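PDB 4R1D: Alpha/beta hydrolase from Pseudomonas aeruginosa PAO1, which probably acts as a calcium-binding lipase effector of the H2 type VI secretion system, kept in check by the partner protein Tli4. Local coordinates for residues S288-E299 / H438-K446. Numbering follows the deposited sequence.
Sequences STIYHHMRCGYE and HSWRDLIWK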
ATOM      1  N   SER A 288       0.900   8.166  16.158  1.00 13.97           N
ATOM      2  CA  SER A 288       0.671   9.588  15.928  1.00 16.99           C
ATOM      3  C   SER A 288       1.422  10.130  14.695  1.00 14.48           C
ATOM      4  O   SER A 288       1.130  11.224  14.207  1.00 13.84           O
ATOM      5  CB  SER A 288       1.046  10.393  17.186  1.00 16.42           C
ATOM      6  OG  SER A 288       2.361  10.070  17.599  1.00 15.71           O
ATOM      7  N   THR A 289       2.404   9.388  14.188  1.00 14.97           N
ATOM      8  CA  THR A 289       3.103   9.880  13.005  1.00 13.57           C
ATOM      9  C   THR A 289       2.159  10.111  11.829  1.00 14.58           C
ATOM     10  O   THR A 289       2.425  10.970  11.000  1.00 16.58           O
ATOM     11  CB  THR A 289       4.276   8.969  12.545  1.00 12.97           C
ATOM     12  OG1 THR A 289       3.763   7.700  12.096  1.00 17.96           O
ATOM     13  CG2 THR A 289       5.294   8.778  13.667  1.00 16.47           C
ATOM     14  N   ILE A 290       1.057   9.369  11.753  1.00 15.12           N
ATOM     15  CA  ILE A 290       0.141   9.533  10.615  1.00 15.22           C
ATOM     16  C   ILE A 290      -0.408  10.952  10.566  1.00 15.84           C
ATOM     17  O   ILE A 290      -0.644  11.505   9.490  1.00 14.25           O
ATOM     18  CB  ILE A 290      -1.025   8.496  10.613  1.00 16.09           C
ATOM     19  CG1 ILE A 290      -1.778   8.545   9.277  1.00 20.78           C
ATOM     20  CG2 ILE A 290      -1.991   8.750  11.758  1.00 19.11           C
ATOM     21  CD1 ILE A 290      -2.991   7.625   9.236  1.00 27.95           C
ATOM     22  N   TYR A 291      -0.591  11.557  11.737  1.00 13.73           N
ATOM     23  CA  TYR A 291      -1.040  12.944  11.773  1.00 17.27           C
ATOM     24  C   TYR A 291       0.040  13.870  11.218  1.00 14.22           C
ATOM     25  O   TYR A 291      -0.241  14.740  10.415  1.00 15.97           O
ATOM     26  CB  TYR A 291      -1.418  13.337  13.202  1.00 15.14           C
ATOM     27  CG  TYR A 291      -2.023  14.712  13.325  1.00 15.65           C
ATOM     28  CD1 TYR A 291      -1.213  15.842  13.324  1.00 15.53           C
ATOM     29  CD2 TYR A 291      -3.392  14.881  13.480  1.00 15.78           C
ATOM     30  CE1 TYR A 291      -1.744  17.095  13.447  1.00 14.95           C
ATOM     31  CE2 TYR A 291      -3.943  16.152  13.609  1.00 15.26           C
ATOM     32  CZ  TYR A 291      -3.104  17.249  13.604  1.00 15.26           C
ATOM     33  OH  TYR A 291      -3.617  18.524  13.716  1.00 15.37           O
ATOM     34  N   HIS A 292       1.284  13.684  11.643  1.00 15.58           N
ATOM     35  CA  HIS A 292       2.362  14.507  11.107  1.00 14.82           C
ATOM     36  C   HIS A 292       2.386  14.421   9.590  1.00 16.90           C
ATOM     37  O   HIS A 292       2.405  15.437   8.897  1.00 16.11           O
ATOM     38  CB  HIS A 292       3.730  14.063  11.634  1.00 14.86           C
ATOM     39  CG  HIS A 292       4.870  14.708  10.911  1.00 16.53           C
ATOM     40  ND1 HIS A 292       5.361  14.221   9.718  1.00 17.97           N
ATOM     41  CD2 HIS A 292       5.576  15.833  11.177  1.00 20.84           C
ATOM     42  CE1 HIS A 292       6.337  15.005   9.291  1.00 18.75           C
ATOM     43  NE2 HIS A 292       6.488  15.991  10.159  1.00 22.19           N
ATOM     44  N   HIS A 293       2.384  13.196   9.073  1.00 16.51           N
ATOM     45  CA  HIS A 293       2.542  12.993   7.639  1.00 15.67           C
ATOM     46  C   HIS A 293       1.393  13.571   6.820  1.00 16.33           C
ATOM     47  O   HIS A 293       1.630  14.178   5.783  1.00 16.32           O
ATOM     48  CB  HIS A 293       2.774  11.511   7.333  1.00 14.78           C
ATOM     49  CG  HIS A 293       3.962  10.952   8.047  1.00 16.74           C
ATOM     50  ND1 HIS A 293       4.145   9.603   8.267  1.00 20.63           N
ATOM     51  CD2 HIS A 293       5.021  11.573   8.617  1.00 15.57           C
ATOM     52  CE1 HIS A 293       5.275   9.418   8.929  1.00 15.37           C
ATOM     53  NE2 HIS A 293       5.825  10.598   9.155  1.00 20.10           N
ATOM     54  N   MET A 294       0.163  13.406   7.302  1.00 16.28           N
ATOM     55  CA  MET A 294      -0.996  13.927   6.605  1.00 14.65           C
ATOM     56  C   MET A 294      -1.064  15.449   6.643  1.00 16.74           C
ATOM     57  O   MET A 294      -1.614  16.064   5.738  1.00 15.67           O
ATOM     58  CB  MET A 294      -2.291  13.316   7.153  1.00 14.69           C
ATOM     59  CG  MET A 294      -2.438  11.832   6.811  1.00 16.90           C
ATOM     60  SD  MET A 294      -4.028  11.157   7.305  1.00 16.54           S
ATOM     61  CE  MET A 294      -5.057  11.905   6.038  1.00 17.61           C
ATOM     62  N   ARG A 295      -0.509  16.057   7.683  1.00 17.31           N
ATOM     63  CA  ARG A 295      -0.545  17.519   7.763  1.00 15.09           C
ATOM     64  C   ARG A 295       0.714  18.204   7.214  1.00 16.20           C
ATOM     65  O   ARG A 295       0.659  19.383   6.842  1.00 17.90           O
ATOM     66  CB  ARG A 295      -0.832  17.988   9.202  1.00 16.98           C
ATOM     67  CG  ARG A 295      -2.224  17.630   9.732  1.00 16.95           C
ATOM     68  CD  ARG A 295      -3.308  18.217   8.864  1.00 17.13           C
ATOM     69  NE  ARG A 295      -3.174  19.668   8.749  1.00 18.55           N
ATOM     70  CZ  ARG A 295      -3.715  20.535   9.604  1.00 20.70           C
ATOM     71  NH1 ARG A 295      -4.427  20.102  10.633  1.00 18.74           N
ATOM     72  NH2 ARG A 295      -3.554  21.842   9.422  1.00 19.38           N
ATOM     73  N   CYS A 296       1.834  17.481   7.133  1.00 15.71           N
ATOM     74  CA  CYS A 296       3.119  18.109   6.782  1.00 16.91           C
ATOM     75  C   CYS A 296       3.883  17.463   5.629  1.00 17.96           C
ATOM     76  O   CYS A 296       4.891  18.013   5.188  1.00 19.57           O
ATOM     77  CB  CYS A 296       4.075  18.106   7.980  1.00 18.07           C
ATOM     78  SG  CYS A 296       3.418  18.798   9.509  1.00 19.56           S
ATOM     79  N   GLY A 297       3.448  16.286   5.190  1.00 17.37           N
ATOM     80  CA  GLY A 297       4.245  15.476   4.277  1.00 17.96           C
ATOM     81  C   GLY A 297       5.245  14.620   5.030  1.00 17.50           C
ATOM     82  O   GLY A 297       5.488  14.827   6.218  1.00 18.99           O
ATOM     83  N   TYR A 298       5.834  13.635   4.353  1.00 18.65           N
ATOM     84  CA  TYR A 298       6.933  12.892   4.947  1.00 18.59           C
ATOM     85  C   TYR A 298       8.189  13.760   4.989  1.00 19.48           C
ATOM     86  O   TYR A 298       8.342  14.667   4.181  1.00 23.06           O
ATOM     87  CB  TYR A 298       7.214  11.615   4.154  1.00 16.59           C
ATOM     88  CG  TYR A 298       6.199  10.535   4.416  1.00 17.09           C
ATOM     89  CD1 TYR A 298       4.890  10.639   3.934  1.00 17.23           C
ATOM     90  CD2 TYR A 298       6.537   9.417   5.159  1.00 17.38           C
ATOM     91  CE1 TYR A 298       3.960   9.645   4.193  1.00 20.13           C
ATOM     92  CE2 TYR A 298       5.614   8.430   5.422  1.00 18.62           C
ATOM     93  CZ  TYR A 298       4.337   8.546   4.941  1.00 17.56           C
ATOM     94  OH  TYR A 298       3.426   7.552   5.226  1.00 25.68           O
ATOM     95  N   GLU A 299       9.083  13.456   5.924  1.00 28.61           N
ATOM     96  CA  GLU A 299      10.369  14.138   6.020  1.00 30.88           C
ATOM     97  C   GLU A 299      11.336  13.651   4.940  1.00 29.69           C
ATOM     98  O   GLU A 299      11.207  12.537   4.433  1.00 23.96           O
ATOM     99  CB  GLU A 299      10.975  13.922   7.409  1.00 30.34           C
ATOM    100  CG  GLU A 299      10.018  14.232   8.556  1.00 33.46           C
ATOM    101  CD  GLU A 299      10.660  14.047   9.926  1.00 38.85           C
ATOM    102  OE1 GLU A 299      11.527  14.872  10.291  1.00 35.14           O
ATOM    103  OE2 GLU A 299      10.300  13.078  10.633  1.00 39.31           O
ATOM    104  N   HIS A 438      12.391  10.730  18.490  1.00 24.75           N
ATOM    105  CA  HIS A 438      11.197  11.390  19.024  1.00 21.41           C
ATOM    106  C   HIS A 438       9.899  10.795  18.487  1.00 20.21           C
ATOM    107  O   HIS A 438       8.885  10.772  19.192  1.00 21.93           O
ATOM    108  CB  HIS A 438      11.253  12.915  18.821  1.00 28.71           C
ATOM    109  CG  HIS A 438      10.858  13.374  17.450  1.00 29.89           C
ATOM    110  ND1 HIS A 438      11.738  13.404  16.391  1.00 38.38           N
ATOM    111  CD2 HIS A 438       9.683  13.860  16.977  1.00 23.66           C
ATOM    112  CE1 HIS A 438      11.119  13.867  15.318  1.00 31.46           C
ATOM    113  NE2 HIS A 438       9.871  14.150  15.648  1.00 28.81           N
ATOM    114  N   SER A 439       9.939  10.333  17.237  1.00 18.68           N
ATOM    115  CA  SER A 439       8.851   9.557  16.647  1.00 15.13           C
ATOM    116  C   SER A 439       7.512  10.302  16.604  1.00 18.04           C
ATOM    117  O   SER A 439       6.458   9.668  16.557  1.00 16.35           O
ATOM    118  CB  SER A 439       8.665   8.246  17.417  1.00 18.53           C
ATOM    119  OG  SER A 439       9.887   7.531  17.566  1.00 19.02           O
ATOM    120  N   TRP A 440       7.557  11.632  16.611  1.00 17.77           N
ATOM    121  CA  TRP A 440       6.341  12.453  16.662  1.00 19.57           C
ATOM    122  C   TRP A 440       5.395  11.996  17.766  1.00 17.30           C
ATOM    123  O   TRP A 440       4.168  12.099  17.642  1.00 18.94           O
ATOM    124  CB  TRP A 440       5.638  12.461  15.292  1.00 18.72           C
ATOM    125  CG  TRP A 440       6.529  13.046  14.260  1.00 19.52           C
ATOM    126  CD1 TRP A 440       7.188  12.382  13.268  1.00 21.46           C
ATOM    127  CD2 TRP A 440       6.923  14.418  14.158  1.00 19.35           C
ATOM    128  NE1 TRP A 440       7.957  13.264  12.538  1.00 22.11           N
ATOM    129  CE2 TRP A 440       7.808  14.521  13.067  1.00 21.06           C
ATOM    130  CE3 TRP A 440       6.604  15.573  14.880  1.00 20.56           C
ATOM    131  CZ2 TRP A 440       8.380  15.729  12.682  1.00 21.66           C
ATOM    132  CZ3 TRP A 440       7.169  16.773  14.500  1.00 19.95           C
ATOM    133  CH2 TRP A 440       8.050  16.845  13.411  1.00 22.94           C
ATOM    134  N   ARG A 441       5.975  11.523  18.863  1.00 19.40           N
ATOM    135  CA  ARG A 441       5.191  10.919  19.930  1.00 18.01           C
ATOM    136  C   ARG A 441       4.262  11.949  20.581  1.00 16.97           C
ATOM    137  O   ARG A 441       3.108  11.650  20.883  1.00 15.11           O
ATOM    138  CB  ARG A 441       6.118  10.274  20.956  1.00 17.73           C
ATOM    139  CG  ARG A 441       5.387   9.514  22.047  1.00 12.74           C
ATOM    140  CD  ARG A 441       5.181  10.378  23.313  1.00 19.04           C
ATOM    141  NE  ARG A 441       4.458   9.615  24.314  1.00 18.76           N
ATOM    142  CZ  ARG A 441       4.633   9.710  25.633  1.00 19.95           C
ATOM    143  NH1 ARG A 441       5.524  10.552  26.145  1.00 16.68           N
ATOM    144  NH2 ARG A 441       3.917   8.938  26.430  1.00 17.97           N
ATOM    145  N   ASP A 442       4.777  13.150  20.818  1.00 19.95           N
ATOM    146  CA  ASP A 442       3.923  14.272  21.184  1.00 17.86           C
ATOM    147  C   ASP A 442       3.788  15.129  19.956  1.00 18.68           C
ATOM    148  O   ASP A 442       4.780  15.652  19.448  1.00 24.96           O
ATOM    149  CB  ASP A 442       4.530  15.110  22.315  1.00 18.74           C
ATOM    150  CG  ASP A 442       4.586  14.362  23.626  1.00 21.99           C
ATOM    151  OD1 ASP A 442       3.740  13.471  23.834  1.00 23.23           O
ATOM    152  OD2 ASP A 442       5.470  14.660  24.456  1.00 24.11           O
ATOM    153  N   LEU A 443       2.566  15.254  19.457  1.00 16.77           N
ATOM    154  CA  LEU A 443       2.330  16.022  18.263  1.00 17.33           C
ATOM    155  C   LEU A 443       1.929  17.399  18.760  1.00 21.35           C
ATOM    156  O   LEU A 443       0.849  17.567  19.316  1.00 18.40           O
ATOM    157  CB  LEU A 443       1.211  15.387  17.443  1.00 16.82           C
ATOM    158  CG  LEU A 443       1.164  15.711  15.949  1.00 17.47           C
ATOM    159  CD1 LEU A 443       1.225  17.213  15.725  1.00 21.03           C
ATOM    160  CD2 LEU A 443       2.303  15.022  15.235  1.00 20.13           C
ATOM    161  N   ILE A 444       2.807  18.377  18.567  1.00 16.97           N
ATOM    162  CA  ILE A 444       2.616  19.698  19.164  1.00 18.15           C
ATOM    163  C   ILE A 444       2.473  20.813  18.141  1.00 19.13           C
ATOM    164  O   ILE A 444       3.334  21.003  17.291  1.00 19.22           O
ATOM    165  CB  ILE A 444       3.800  20.061  20.077  1.00 18.50           C
ATOM    166  CG1 ILE A 444       3.962  19.022  21.189  1.00 21.11           C
ATOM    167  CG2 ILE A 444       3.615  21.469  20.652  1.00 20.10           C
ATOM    168  CD1 ILE A 444       5.409  18.921  21.710  1.00 22.70           C
ATOM    169  N   TRP A 445       1.370  21.553  18.232  1.00 15.74           N
ATOM    170  CA  TRP A 445       1.198  22.774  17.467  1.00 14.89           C
ATOM    171  C   TRP A 445       1.520  23.888  18.444  1.00 22.81           C
ATOM    172  O   TRP A 445       0.809  24.065  19.434  1.00 22.20           O
ATOM    173  CB  TRP A 445      -0.256  22.949  17.049  1.00 18.51           C
ATOM    174  CG  TRP A 445      -0.714  22.182  15.840  1.00 18.35           C
ATOM    175  CD1 TRP A 445      -1.496  21.054  15.828  1.00 23.05           C
ATOM    176  CD2 TRP A 445      -0.484  22.522  14.471  1.00 19.56           C
ATOM    177  NE1 TRP A 445      -1.749  20.668  14.533  1.00 19.42           N
ATOM    178  CE2 TRP A 445      -1.138  21.551  13.682  1.00 19.76           C
ATOM    179  CE3 TRP A 445       0.214  23.552  13.833  1.00 17.28           C
ATOM    180  CZ2 TRP A 445      -1.108  21.577  12.288  1.00 16.75           C
ATOM    181  CZ3 TRP A 445       0.240  23.578  12.449  1.00 20.22           C
ATOM    182  CH2 TRP A 445      -0.407  22.588  11.692  1.00 20.62           C
ATOM    183  N   LYS A 446       2.584  24.628  18.177  1.00 20.63           N
ATOM    184  CA  LYS A 446       3.000  25.695  19.080  1.00 22.93           C
ATOM    185  C   LYS A 446       2.744  27.047  18.428  1.00 23.81           C
ATOM    186  O   LYS A 446       3.170  27.292  17.302  1.00 23.13           O
ATOM    187  CB  LYS A 446       4.478  25.526  19.425  1.00 23.36           C
ATOM    188  CG  LYS A 446       5.013  26.563  20.385  1.00 28.88           C
ATOM    189  CD  LYS A 446       6.507  26.402  20.584  1.00 31.51           C
ATOM    190  CE  LYS A 446       6.819  25.335  21.610  1.00 39.58           C
ATOM    191  NZ  LYS A 446       8.219  25.465  22.115  1.00 52.04           N
TER
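Helix 289-296 lies across strand 443-446 at 45°, their axes 9.6 Å apart, and the backbones come nearest at Thr-289 and Trp-440. This is helix-on-sheet packing in the part of the alpha/beta hydrolase built around a small mixed sheet, separate from its parallel sheet and away from the calcium site. Trp-440, in the loop leading into the strand, offers a broad flat surface: the His-292 ring lies on one face as an offset stack, centroids 3.9 Å apart and planes at 24°, while His-438 NE2 covers the opposite face. A trans chi1 carries the His-292 ring out over the indole. At the indole edge, Trp-440 NE1 donates to Glu-299 OE2 over 3.0 Å, close to the indole plane but reaching the carboxylate from above its own plane. Ser-288 suits its place because its short hydroxyl side chain just reaches a carbonyl, OG donating to Trp-440 O at 2.7 Å. On the strand, Leu-443 lays CG and CD1 against Tyr-291, CG 3.5 Å from Tyr-291 CD1, while Leu-443 CD2 reaches His-292 CB, 4.0 Å away. Farther along, Arg-295, held by a salt bridge to Asp-461 and a hydrogen bond to Trp-375 O, turns a guanidinium face to Trp-445 CZ2. Tyrosine suits its site because its hydroxyl, hydrogen-bonded to Tyr-376 O, can accept a bond as well as donate one: Trp-445 NE1 points almost straight at Tyr-291 OH, 3.0 Å away at 170°.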